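Local atomic coordinates of cellulase (PDB entry 5E09), a protein that hydrolyses the beta-1,4-glycosidic bonds of cellulose as a halophilic family 5 glycosidase that also carries carbohydrate-binding modules. Residues 142-147 and 183-188; 172-177 and 190-195; 337-342 and 364-369; 368-373 and 417-422. All blocks are in the same frame, centred on the assembly; numbering follows the deposited sequence.

Contacts 1 and 2 lie in the eight-stranded family 5 barrel; contact 3 lies where the barrel passes into the X2 module, and contact 4 lies within that module. Contacts 1 and 2, with centres 10 Å apart, join through neighbouring barrel strands: Phe144 O meets Val191 N at 2.7 Å in a probable hydrogen bond. Contacts 3 and 4 have centres 8 Å apart, share Asn368 and Glu369, and meet at Phe419, whose CE2 lies 3.4 Å from Ala341 CB. The two groups do not touch; the centres of contacts 1 and 3 are 39 Å apart. Strand 142-145 leads into the loop where family 5 enzymes carry their general acid/base, probably so here too.

Contact 1: residues 142-147 and 183-188; sequences LMFESV and GSNTER
Strand 142-145 comes alongside the loop 183-188 at Met143 and Arg188, whose CA atoms are 6.1 Å apart, and no backbone-to-backbone hydrogen bond joins the two segments. Arg188 does most of the bridging. With CG anti to the backbone N (chi1 -174°) and a bend at chi3, its chain reaches across to the strand and turns its guanidinium edge to the backbone. NH1 donates to Leu142 O at 2.9 Å, the oxygen lying in the guanidinium plane while the donor is tilted from the carbonyl plane. On the same side chain, CD sits over one face of the Phe144 ring, 3.7 Å from its centroid, in a CH-pi contact. The guanidinium itself is turned 32° against that ring. Its rotation is fixed from within the loop, where NE gives a 2.7 Å bond to Asn185 OD1 in the amide's carbonyl plane. NH1 and NH2 also donate to the carbonyls of Ser139 and His138, so a buried cation is gripped chiefly by neutral oxygens. Phe144 packs further against Phe174 and Val178 of helix 161-181. The site is the return loop of a beta-alpha-beta crossover in a TIM barrel, tied back to the start of the preceding strand.

Contact 2: residues 172-177 and 190-195; sequences TAFYHI and LVLPTL
Phe174 has CG anti to the backbone N (chi1 163°), which sends its ring from the helix down toward strand 190-193. Leu190 answers with CG anti to the carbonyl carbon (chi1 -64°), raising its forked end into the helix face between Phe174 and Tyr175. The fork divides its two methyl groups: CD2 lies 3.7 Å from Phe174 CZ, and CD1 lies 3.6 Å from Tyr175 CD1. Phe174 and Leu190 lie alongside with their ends pointing opposite ways, whereas the tyrosine side chain stands roughly perpendicular to the leucine. A second leucine meets the ring of Phe174. Leu192 CD2 approaches the ring edge, near its plane, 3.9 Å from Phe174 CD2, so Phe174 spans two leucines that are two residues apart on the strand. No hydrogen bond crosses the interface; it is held by apolar packing alone. The hydroxyl of Tyr175 is hydrogen-bonded to Asp216 OD2, outside the two segments. Val191, between the leucines in sequence, points away from the helix and packs on Met143, Glu145, Ile220 and Thr222, as expected for alternate residues of a barrel strand.

Segment 172-177 of helix 161-181 runs nearly antiparallel to strand 190-193 (174°), their axes 10.2 Å apart at closest approach. The helix forms the helical arm of the beta-alpha-beta unit that links strands 142-145 and 190-193. Phe174 also packs on Phe144 of the first strand, and on Trp128, edge-to-face, and Tyr124 of helix 117-134, while strand 219-225 flanks Leu190 on the sheet.

Contact 3: residues 337-342 and 364-369; sequences EGRSAT and HLHGNE
His366, Arg339 and Thr342 bury the most surface here, and the imidazole of His366 lies at the centre. The guanidinium of Arg339 stacks flat on this ring, centres 3.8 Å apart and planes at 16°, with NH2 over the middle of one face. The carbonyl oxygen of His364 lies above the opposite face, offset toward the rim. In the ring plane, His366 ND1 donates a nearly straight 2.8 Å bond to Ser340 O, which fixes the ring's rotation; the cation above would probably disfavour protonation of the imidazole. Thr342 OG1, in the crowded position between backbone N and carbonyl carbon (chi1 62°), sits 3.3 Å from His366 CE1 and also 3.3 Å from His364 CD2, the latter at the ring edge. The backbone of Thr342 forms an antiparallel hydrogen-bonded pair with His364: Thr342 N to His364 O is 2.8 Å and His364 N to Thr342 O 2.7 Å. At the last position of the type I' turn from Leu365 to Asn368, Asn368 ND2 donates to Arg339 O at 2.9 Å, from above the carbonyl plane.

Arg339 NE forms a salt bridge with Glu294 of helix 286-302, whose carboxylate also accepts from Ser340 N. The linker leaving helix 326-337 is thus held by Glu294 and by the 364-369 turn, before running into edge strand 342-343, which pairs with strand 359-364.

Contact 4: residues 368-373 and 417-422; sequences NELTGL and AQFNSG
A classic beta bulge sets two residues, Thr371 and Gly372, opposite the single Gln418 and shifts the register by one. Thr371 N gives Gln418 O a nearly straight 2.8 Å bond, its OG1 adds a weak one to the same oxygen, and Gln418 N donates to Gly372 O at 2.9 Å. Glycine contributes no side chain there, and Gln418 OE1 lies 4.0 Å from Gly372 CA. On one side of the bulge, Leu373 CD2 packs 3.7 Å from Ala417 CB. On the other, Leu370 and Phe419 form a non-hydrogen-bonded pair, with CD1 of Leu370 over one ring face, 4.2 Å from its centroid, in a CH-pi contact. The strands 370-375 and 410-419 are antiparallel neighbours in a mixed sheet of the X2 module, an E-set domain. Leu370 touches strand 386-389, and Leu373 both 386-389 and 392-395, of its other sheet, as the core of a beta sandwich would have it.

Where the strands part, Asn420 replaces a backbone partner by its side chain. CG lies between backbone N and carbonyl carbon (chi1 56°), which carries OD1 to Glu369 N at 2.7 Å, the donor above the amide plane; Asn420 N bonds back to Glu369 O at 2.8 Å.

Contact 1: residues 142-147 and 183-188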
loop_
_atom_site.group_PDB
_atom_site.type_symbol
_atom_site.label_atom_id
_atom_site.label_comp_id
_atom_site.label_asym_id
_atom_site.label_seq_id
_atom_site.Cartn_x
_atom_site.Cartn_y
_atom_site.Cartn_z
ATOM N N LEU A 142 -2.909 -20.329 -14.721
ATOM C CA LEU A 142 -1.571 -19.781 -14.510
ATOM C C LEU A 142 -1.198 -18.874 -15.685
ATOM O O LEU A 142 -1.293 -19.271 -16.847
ATOM C CB LEU A 142 -0.541 -20.898 -14.341
ATOM C CG LEU A 142 0.934 -20.499 -14.376
ATOM C CD1 LEU A 142 1.297 -19.662 -13.157
ATOM C CD2 LEU A 142 1.807 -21.736 -14.458
HETATM N N MSE A 143 -0.790 -17.651 -15.367
HETATM C CA MSE A 143 -0.440 -16.653 -16.368
HETATM C C MSE A 143 0.954 -16.093 -16.084
HETATM O O MSE A 143 1.424 -16.107 -14.939
HETATM C CB MSE A 143 -1.475 -15.528 -16.379
HETATM C CG MSE A 143 -1.388 -14.598 -15.162
HETATM SE SE MSE A 143 -3.040 -13.620 -14.855
HETATM C CE MSE A 143 -3.994 -14.994 -13.849
ATOM N N PHE A 144 1.607 -15.597 -17.131
ATOM C CA PHE A 144 2.962 -15.052 -17.027
ATOM C C PHE A 144 2.960 -13.545 -17.226
ATOM O O PHE A 144 2.301 -13.059 -18.148
ATOM C CB PHE A 144 3.882 -15.682 -18.078
ATOM C CG PHE A 144 4.042 -17.168 -17.957
ATOM C CD1 PHE A 144 3.868 -17.813 -16.740
ATOM C CD2 PHE A 144 4.398 -17.925 -19.065
ATOM C CE1 PHE A 144 4.036 -19.192 -16.636
ATOM C CE2 PHE A 144 4.564 -19.299 -18.965
ATOM C CZ PHE A 144 4.383 -19.933 -17.747
ATOM N N GLU A 145 3.679 -12.799 -16.383
ATOM C CA GLU A 145 3.951 -11.398 -16.710
ATOM C C GLU A 145 5.445 -11.195 -16.937
ATOM O O GLU A 145 6.287 -11.709 -16.190
ATOM C CB GLU A 145 3.427 -10.420 -15.643
ATOM C CG GLU A 145 3.899 -10.671 -14.257
ATOM C CD GLU A 145 3.715 -9.481 -13.315
ATOM O OE1 GLU A 145 3.783 -8.312 -13.757
ATOM O OE2 GLU A 145 3.499 -9.726 -12.111
ATOM N N SER A 146 5.752 -10.431 -17.981
ATOM C CA SER A 146 7.098 -10.362 -18.549
ATOM C C SER A 146 8.171 -9.922 -17.566
ATOM O O SER A 146 9.206 -10.575 -17.446
ATOM C CB SER A 146 7.103 -9.417 -19.744
ATOM O OG SER A 146 6.713 -8.120 -19.336
ATOM N N VAL A 147 7.924 -8.811 -16.879
ATOM C CA VAL A 147 8.903 -8.226 -15.966
ATOM C C VAL A 147 8.216 -7.232 -15.033
ATOM O O VAL A 147 7.341 -6.476 -15.458
ATOM C CB VAL A 147 10.040 -7.521 -16.742
ATOM C CG1 VAL A 147 9.465 -6.677 -17.882
ATOM C CG2 VAL A 147 10.903 -6.668 -15.812
ATOM N N GLY A 183 1.918 -26.249 -26.395
ATOM C CA GLY A 183 1.187 -26.836 -25.282
ATOM C C GLY A 183 0.108 -25.894 -24.775
ATOM O O GLY A 183 -0.624 -25.291 -25.561
ATOM N N SER A 184 0.011 -25.756 -23.459
ATOM C CA SER A 184 -0.931 -24.808 -22.870
ATOM C C SER A 184 -0.387 -23.380 -22.935
ATOM O O SER A 184 -1.108 -22.415 -22.670
ATOM C CB SER A 184 -1.242 -25.190 -21.424
ATOM O OG SER A 184 -1.739 -26.513 -21.351
ATOM N N ASN A 185 0.887 -23.250 -23.290
ATOM C CA ASN A 185 1.510 -21.939 -23.441
ATOM C C ASN A 185 1.016 -21.189 -24.678
ATOM O O ASN A 185 1.240 -19.982 -24.815
ATOM C CB ASN A 185 3.031 -22.081 -23.497
ATOM C CG ASN A 185 3.624 -22.498 -22.166
ATOM O OD1 ASN A 185 3.049 -22.234 -21.108
ATOM N ND2 ASN A 185 4.785 -23.147 -22.208
ATOM N N THR A 186 0.334 -21.909 -25.566
ATOM C CA THR A 186 -0.143 -21.349 -26.827
ATOM C C THR A 186 -1.265 -20.332 -26.620
ATOM O O THR A 186 -1.315 -19.311 -27.311
ATOM C CB THR A 186 -0.623 -22.469 -27.782
ATOM O OG1 THR A 186 0.448 -23.400 -27.997
ATOM C CG2 THR A 186 -1.067 -21.888 -29.123
ATOM N N GLU A 187 -2.161 -20.594 -25.671
ATOM C CA GLU A 187 -3.192 -19.615 -25.357
ATOM C C GLU A 187 -3.155 -19.207 -23.897
ATOM O O GLU A 187 -4.131 -18.665 -23.390
ATOM C CB GLU A 187 -4.583 -20.135 -25.719
ATOM C CG GLU A 187 -4.605 -21.082 -26.904
ATOM C CD GLU A 187 -6.018 -21.461 -27.314
ATOM O OE1 GLU A 187 -6.868 -21.632 -26.412
ATOM O OE2 GLU A 187 -6.280 -21.574 -28.536
ATOM N N ARG A 188 -2.026 -19.450 -23.234
ATOM C CA ARG A 188 -1.813 -18.940 -21.887
ATOM C C ARG A 188 -1.933 -17.415 -21.867
ATOM O O ARG A 188 -1.314 -16.735 -22.676
ATOM C CB ARG A 188 -0.444 -19.363 -21.358
ATOM C CG ARG A 188 -0.228 -18.989 -19.911
ATOM C CD ARG A 188 1.025 -19.622 -19.344
ATOM N NE ARG A 188 1.128 -21.045 -19.648
ATOM C CZ ARG A 188 0.461 -22.006 -19.014
ATOM N NH1 ARG A 188 -0.397 -21.710 -18.043
ATOM N NH2 ARG A 188 0.643 -23.271 -19.363
#

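Contact 2: residues 172-177 and 190-195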
loop_
_atom_site.group_PDB
_atom_site.type_symbol
_atom_site.label_atom_id
_atom_site.label_comp_id
_atom_site.label_asym_id
_atom_site.label_seq_id
_atom_site.Cartn_x
_atom_site.Cartn_y
_atom_site.Cartn_z
ATOM N N THR A 172 7.974 -8.260 -26.503
ATOM C CA THR A 172 7.853 -9.009 -27.755
ATOM C C THR A 172 8.621 -10.328 -27.699
ATOM O O THR A 172 8.096 -11.387 -28.079
ATOM C CB THR A 172 8.352 -8.170 -28.949
ATOM O OG1 THR A 172 7.553 -6.987 -29.050
ATOM C CG2 THR A 172 8.236 -8.946 -30.242
ATOM N N ALA A 173 9.856 -10.265 -27.211
ATOM C CA ALA A 173 10.668 -11.473 -27.054
ATOM C C ALA A 173 9.987 -12.485 -26.125
ATOM O O ALA A 173 9.895 -13.677 -26.434
ATOM C CB ALA A 173 12.059 -11.114 -26.528
ATOM N N PHE A 174 9.526 -11.991 -24.981
ATOM C CA PHE A 174 8.762 -12.775 -24.016
ATOM C C PHE A 174 7.570 -13.473 -24.689
ATOM O O PHE A 174 7.426 -14.710 -24.628
ATOM C CB PHE A 174 8.314 -11.843 -22.882
ATOM C CG PHE A 174 7.205 -12.378 -22.028
ATOM C CD1 PHE A 174 7.419 -13.444 -21.168
ATOM C CD2 PHE A 174 5.959 -11.776 -22.048
ATOM C CE1 PHE A 174 6.398 -13.925 -20.361
ATOM C CE2 PHE A 174 4.927 -12.243 -21.242
ATOM C CZ PHE A 174 5.147 -13.325 -20.396
ATOM N N TYR A 175 6.747 -12.668 -25.360
ATOM C CA TYR A 175 5.594 -13.165 -26.099
ATOM C C TYR A 175 5.965 -14.331 -27.005
ATOM O O TYR A 175 5.360 -15.402 -26.933
ATOM C CB TYR A 175 4.964 -12.049 -26.936
ATOM C CG TYR A 175 3.805 -12.526 -27.787
ATOM C CD1 TYR A 175 2.511 -12.522 -27.287
ATOM C CD2 TYR A 175 4.005 -12.988 -29.087
ATOM C CE1 TYR A 175 1.450 -12.962 -28.051
ATOM C CE2 TYR A 175 2.947 -13.436 -29.856
ATOM C CZ TYR A 175 1.671 -13.417 -29.332
ATOM O OH TYR A 175 0.607 -13.855 -30.088
ATOM N N HIS A 176 6.967 -14.127 -27.852
ATOM C CA HIS A 176 7.299 -15.142 -28.841
ATOM C C HIS A 176 7.905 -16.391 -28.215
ATOM O O HIS A 176 7.642 -17.487 -28.684
ATOM C CB HIS A 176 8.222 -14.559 -29.911
ATOM C CG HIS A 176 7.510 -13.662 -30.875
ATOM N ND1 HIS A 176 7.913 -12.371 -31.133
ATOM C CD2 HIS A 176 6.398 -13.867 -31.623
ATOM C CE1 HIS A 176 7.085 -11.819 -32.004
ATOM N NE2 HIS A 176 6.159 -12.706 -32.317
ATOM N N ILE A 177 8.690 -16.243 -27.151
ATOM C CA ILE A 177 9.196 -17.419 -26.443
ATOM C C ILE A 177 8.039 -18.281 -25.912
ATOM O O ILE A 177 7.965 -19.496 -26.172
ATOM C CB ILE A 177 10.115 -17.023 -25.277
ATOM C CG1 ILE A 177 11.444 -16.475 -25.809
ATOM C CG2 ILE A 177 10.364 -18.220 -24.354
ATOM C CD1 ILE A 177 12.210 -15.647 -24.794
ATOM N N LEU A 190 -1.147 -13.706 -21.072
ATOM C CA LEU A 190 0.133 -13.051 -20.863
ATOM C C LEU A 190 -0.111 -11.664 -20.320
ATOM O O LEU A 190 -1.028 -10.982 -20.757
ATOM C CB LEU A 190 0.927 -12.985 -22.163
ATOM C CG LEU A 190 1.343 -14.332 -22.747
ATOM C CD1 LEU A 190 2.116 -14.126 -24.046
ATOM C CD2 LEU A 190 2.167 -15.117 -21.736
ATOM N N VAL A 191 0.703 -11.250 -19.361
ATOM C CA VAL A 191 0.485 -9.980 -18.692
ATOM C C VAL A 191 1.653 -9.042 -18.993
ATOM O O VAL A 191 2.807 -9.375 -18.734
ATOM C CB VAL A 191 0.318 -10.180 -17.166
ATOM C CG1 VAL A 191 0.103 -8.851 -16.471
ATOM C CG2 VAL A 191 -0.837 -11.127 -16.868
ATOM N N LEU A 192 1.355 -7.880 -19.562
ATOM C CA LEU A 192 2.394 -6.946 -19.980
ATOM C C LEU A 192 2.302 -5.632 -19.227
ATOM O O LEU A 192 1.211 -5.072 -19.064
ATOM C CB LEU A 192 2.307 -6.680 -21.479
ATOM C CG LEU A 192 2.342 -7.910 -22.379
ATOM C CD1 LEU A 192 2.068 -7.512 -23.829
ATOM C CD2 LEU A 192 3.685 -8.613 -22.236
ATOM N N PRO A 193 3.451 -5.132 -18.764
ATOM C CA PRO A 193 3.523 -3.884 -18.003
ATOM C C PRO A 193 3.758 -2.640 -18.859
ATOM O O PRO A 193 4.407 -2.713 -19.905
ATOM C CB PRO A 193 4.718 -4.123 -17.085
ATOM C CG PRO A 193 5.628 -4.992 -17.915
ATOM C CD PRO A 193 4.741 -5.844 -18.781
ATOM N N THR A 194 3.220 -1.509 -18.409
ATOM C CA THR A 194 3.685 -0.219 -18.878
ATOM C C THR A 194 5.084 -0.017 -18.314
ATOM O O THR A 194 5.500 -0.740 -17.406
ATOM C CB THR A 194 2.773 0.942 -18.426
ATOM O OG1 THR A 194 2.625 0.904 -17.001
ATOM C CG2 THR A 194 1.397 0.845 -19.075
ATOM N N LEU A 195 5.810 0.955 -18.855
ATOM C CA LEU A 195 7.107 1.341 -18.315
ATOM C C LEU A 195 6.965 1.765 -16.857
ATOM O O LEU A 195 6.145 2.632 -16.540
ATOM C CB LEU A 195 7.711 2.475 -19.150
ATOM C CG LEU A 195 9.179 2.813 -18.885
ATOM C CD1 LEU A 195 10.072 1.616 -19.194
ATOM C CD2 LEU A 195 9.594 4.019 -19.703
#

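Contact 3: residues 337-342 and 364-369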
loop_
_atom_site.group_PDB
_atom_site.type_symbol
_atom_site.label_atom_id
_atom_site.label_comp_id
_atom_site.label_asym_id
_atom_site.label_seq_id
_atom_site.Cartn_x
_atom_site.Cartn_y
_atom_site.Cartn_z
ATOM N N GLU A 337 -17.580 -5.880 -2.434
ATOM C CA GLU A 337 -18.996 -6.009 -2.786
ATOM C C GLU A 337 -19.691 -4.666 -3.022
ATOM O O GLU A 337 -20.637 -4.579 -3.810
ATOM C CB GLU A 337 -19.744 -6.792 -1.704
ATOM C CG GLU A 337 -21.210 -7.035 -2.027
ATOM C CD GLU A 337 -21.921 -7.857 -0.958
ATOM O OE1 GLU A 337 -21.271 -8.204 0.056
ATOM O OE2 GLU A 337 -23.126 -8.159 -1.137
ATOM N N GLY A 338 -19.230 -3.619 -2.348
ATOM C CA GLY A 338 -19.885 -2.332 -2.465
ATOM C C GLY A 338 -19.364 -1.326 -1.468
ATOM O O GLY A 338 -18.488 -1.624 -0.660
ATOM N N ARG A 339 -19.919 -0.122 -1.523
ATOM C CA ARG A 339 -19.420 0.986 -0.718
ATOM C C ARG A 339 -19.782 0.869 0.762
ATOM O O ARG A 339 -20.857 0.379 1.111
ATOM C CB ARG A 339 -19.945 2.313 -1.277
ATOM C CG ARG A 339 -19.517 2.574 -2.714
ATOM C CD ARG A 339 -19.330 4.061 -2.982
ATOM N NE ARG A 339 -18.249 4.631 -2.179
ATOM C CZ ARG A 339 -17.894 5.910 -2.215
ATOM N NH1 ARG A 339 -18.535 6.755 -3.016
ATOM N NH2 ARG A 339 -16.899 6.348 -1.451
ATOM N N SER A 340 -18.866 1.314 1.620
ATOM C CA SER A 340 -19.110 1.422 3.055
ATOM C C SER A 340 -19.240 2.881 3.445
ATOM O O SER A 340 -18.585 3.747 2.861
ATOM C CB SER A 340 -17.982 0.777 3.866
ATOM O OG SER A 340 -17.920 -0.615 3.640
ATOM N N ALA A 341 -20.085 3.156 4.431
ATOM C CA ALA A 341 -20.143 4.489 5.000
ATOM C C ALA A 341 -18.865 4.735 5.790
ATOM O O ALA A 341 -18.260 3.803 6.334
ATOM C CB ALA A 341 -21.367 4.654 5.885
ATOM N N THR A 342 -18.441 5.989 5.830
ATOM C CA THR A 342 -17.288 6.366 6.626
ATOM C C THR A 342 -17.685 7.592 7.433
ATOM O O THR A 342 -18.855 7.973 7.448
ATOM C CB THR A 342 -16.045 6.655 5.750
ATOM O OG1 THR A 342 -16.307 7.767 4.885
ATOM C CG2 THR A 342 -15.689 5.446 4.895
ATOM N N HIS A 364 -20.087 10.055 6.318
ATOM C CA HIS A 364 -20.130 9.986 4.861
ATOM C C HIS A 364 -20.837 8.698 4.499
ATOM O O HIS A 364 -20.213 7.641 4.455
ATOM C CB HIS A 364 -18.732 10.006 4.233
ATOM C CG HIS A 364 -17.852 11.105 4.735
ATOM N ND1 HIS A 364 -18.258 12.424 4.789
ATOM C CD2 HIS A 364 -16.576 11.088 5.185
ATOM C CE1 HIS A 364 -17.276 13.163 5.264
ATOM N NE2 HIS A 364 -16.240 12.378 5.511
ATOM N N LEU A 365 -22.134 8.788 4.241
ATOM C CA LEU A 365 -22.967 7.598 4.127
ATOM C C LEU A 365 -22.688 6.799 2.857
ATOM O O LEU A 365 -22.866 5.579 2.838
ATOM C CB LEU A 365 -24.446 7.989 4.197
ATOM C CG LEU A 365 -24.877 8.500 5.575
ATOM C CD1 LEU A 365 -26.315 8.987 5.543
ATOM C CD2 LEU A 365 -24.693 7.420 6.638
ATOM N N HIS A 366 -22.244 7.489 1.807
ATOM C CA HIS A 366 -21.932 6.851 0.526
ATOM C C HIS A 366 -23.091 5.988 0.019
ATOM O O HIS A 366 -22.881 4.874 -0.466
ATOM C CB HIS A 366 -20.660 5.995 0.640
ATOM C CG HIS A 366 -19.423 6.782 0.958
ATOM N ND1 HIS A 366 -18.394 6.272 1.721
ATOM C CD2 HIS A 366 -19.048 8.035 0.605
ATOM C CE1 HIS A 366 -17.439 7.182 1.830
ATOM N NE2 HIS A 366 -17.812 8.257 1.162
ATOM N N GLY A 367 -24.311 6.500 0.148
ATOM C CA GLY A 367 -25.484 5.792 -0.334
ATOM C C GLY A 367 -26.044 4.766 0.637
ATOM O O GLY A 367 -27.049 4.117 0.348
ATOM N N ASN A 368 -25.398 4.612 1.788
ATOM C CA ASN A 368 -25.881 3.687 2.808
ATOM C C ASN A 368 -26.719 4.406 3.849
ATOM O O ASN A 368 -26.884 5.623 3.790
ATOM C CB ASN A 368 -24.714 2.967 3.487
ATOM C CG ASN A 368 -23.965 2.055 2.542
ATOM O OD1 ASN A 368 -24.560 1.454 1.649
ATOM N ND2 ASN A 368 -22.648 1.951 2.729
ATOM N N GLU A 369 -27.243 3.645 4.803
ATOM C CA GLU A 369 -28.056 4.196 5.879
ATOM C C GLU A 369 -27.576 3.680 7.231
ATOM O O GLU A 369 -27.270 2.497 7.370
ATOM C CB GLU A 369 -29.532 3.833 5.679
ATOM C CG GLU A 369 -30.121 4.231 4.329
ATOM C CD GLU A 369 -30.344 5.728 4.193
ATOM O OE1 GLU A 369 -30.172 6.464 5.189
ATOM O OE2 GLU A 369 -30.675 6.170 3.074
#

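Contact 4: residues 368-373 and 417-422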
loop_
_atom_site.group_PDB
_atom_site.type_symbol
_atom_site.label_atom_id
_atom_site.label_comp_id
_atom_site.label_asym_id
_atom_site.label_seq_id
_atom_site.Cartn_x
_atom_site.Cartn_y
_atom_site.Cartn_z
ATOM N N ASN A 368 -25.398 4.612 1.788
ATOM C CA ASN A 368 -25.881 3.687 2.808
ATOM C C ASN A 368 -26.719 4.406 3.849
ATOM O O ASN A 368 -26.884 5.623 3.790
ATOM C CB ASN A 368 -24.714 2.967 3.487
ATOM C CG ASN A 368 -23.965 2.055 2.542
ATOM O OD1 ASN A 368 -24.560 1.454 1.649
ATOM N ND2 ASN A 368 -22.648 1.951 2.729
ATOM N N GLU A 369 -27.243 3.645 4.803
ATOM C CA GLU A 369 -28.056 4.196 5.879
ATOM C C GLU A 369 -27.576 3.680 7.231
ATOM O O GLU A 369 -27.270 2.497 7.370
ATOM C CB GLU A 369 -29.532 3.833 5.679
ATOM C CG GLU A 369 -30.121 4.231 4.329
ATOM C CD GLU A 369 -30.344 5.728 4.193
ATOM O OE1 GLU A 369 -30.172 6.464 5.189
ATOM O OE2 GLU A 369 -30.675 6.170 3.074
ATOM N N LEU A 370 -27.504 4.568 8.219
ATOM C CA LEU A 370 -27.202 4.167 9.585
ATOM C C LEU A 370 -28.382 3.384 10.145
ATOM O O LEU A 370 -29.534 3.795 9.971
ATOM C CB LEU A 370 -26.915 5.385 10.461
ATOM C CG LEU A 370 -26.539 5.102 11.916
ATOM C CD1 LEU A 370 -25.119 4.557 12.017
ATOM C CD2 LEU A 370 -26.710 6.350 12.773
ATOM N N THR A 371 -28.106 2.260 10.805
ATOM C CA THR A 371 -29.173 1.455 11.397
ATOM C C THR A 371 -29.038 1.279 12.914
ATOM O O THR A 371 -29.991 0.868 13.574
ATOM C CB THR A 371 -29.250 0.063 10.755
ATOM O OG1 THR A 371 -28.011 -0.626 10.950
ATOM C CG2 THR A 371 -29.544 0.181 9.270
ATOM N N GLY A 372 -27.862 1.579 13.460
ATOM C CA GLY A 372 -27.658 1.510 14.897
ATOM C C GLY A 372 -26.237 1.798 15.361
ATOM O O GLY A 372 -25.316 1.912 14.550
ATOM N N LEU A 373 -26.073 1.942 16.673
ATOM C CA LEU A 373 -24.760 2.011 17.312
ATOM C C LEU A 373 -24.644 0.903 18.346
ATOM O O LEU A 373 -25.646 0.497 18.938
ATOM C CB LEU A 373 -24.528 3.364 17.992
ATOM C CG LEU A 373 -24.543 4.637 17.147
ATOM C CD1 LEU A 373 -24.099 5.832 17.987
ATOM C CD2 LEU A 373 -23.667 4.482 15.910
ATOM N N ALA A 417 -20.596 1.967 14.620
ATOM C CA ALA A 417 -21.707 2.380 13.776
ATOM C C ALA A 417 -22.025 1.296 12.762
ATOM O O ALA A 417 -21.135 0.798 12.057
ATOM C CB ALA A 417 -21.401 3.697 13.075
ATOM N N GLN A 418 -23.303 0.940 12.709
ATOM C CA GLN A 418 -23.803 -0.121 11.849
ATOM C C GLN A 418 -24.669 0.464 10.749
ATOM O O GLN A 418 -25.393 1.434 10.963
ATOM C CB GLN A 418 -24.601 -1.134 12.661
ATOM C CG GLN A 418 -23.884 -1.630 13.902
ATOM C CD GLN A 418 -24.786 -2.457 14.805
ATOM O OE1 GLN A 418 -25.876 -2.021 15.189
ATOM N NE2 GLN A 418 -24.335 -3.661 15.143
ATOM N N PHE A 419 -24.597 -0.137 9.571
ATOM C CA PHE A 419 -25.256 0.410 8.397
ATOM C C PHE A 419 -26.019 -0.678 7.659
ATOM O O PHE A 419 -25.743 -1.866 7.837
ATOM C CB PHE A 419 -24.228 1.080 7.472
ATOM C CG PHE A 419 -23.484 2.211 8.123
ATOM C CD1 PHE A 419 -22.305 1.978 8.812
ATOM C CD2 PHE A 419 -23.981 3.505 8.072
ATOM C CE1 PHE A 419 -21.633 3.021 9.428
ATOM C CE2 PHE A 419 -23.313 4.548 8.693
ATOM C CZ PHE A 419 -22.140 4.308 9.366
ATOM N N ASN A 420 -26.982 -0.274 6.837
ATOM C CA ASN A 420 -27.793 -1.243 6.111
ATOM C C ASN A 420 -26.942 -2.049 5.140
ATOM O O ASN A 420 -27.276 -3.185 4.806
ATOM C CB ASN A 420 -28.954 -0.557 5.376
ATOM C CG ASN A 420 -28.501 0.537 4.433
ATOM O OD1 ASN A 420 -27.368 1.014 4.508
ATOM N ND2 ASN A 420 -29.397 0.954 3.541
ATOM N N SER A 421 -25.830 -1.459 4.708
ATOM C CA SER A 421 -24.873 -2.153 3.859
ATOM C C SER A 421 -23.454 -1.675 4.150
ATOM O O SER A 421 -23.252 -0.535 4.575
ATOM C CB SER A 421 -25.214 -1.942 2.383
ATOM O OG SER A 421 -24.552 -2.893 1.568
ATOM N N GLY A 422 -22.477 -2.552 3.927
ATOM C CA GLY A 422 -21.075 -2.198 4.068
ATOM C C GLY A 422 -20.487 -2.590 5.406
ATOM O O GLY A 422 -21.150 -3.224 6.224
#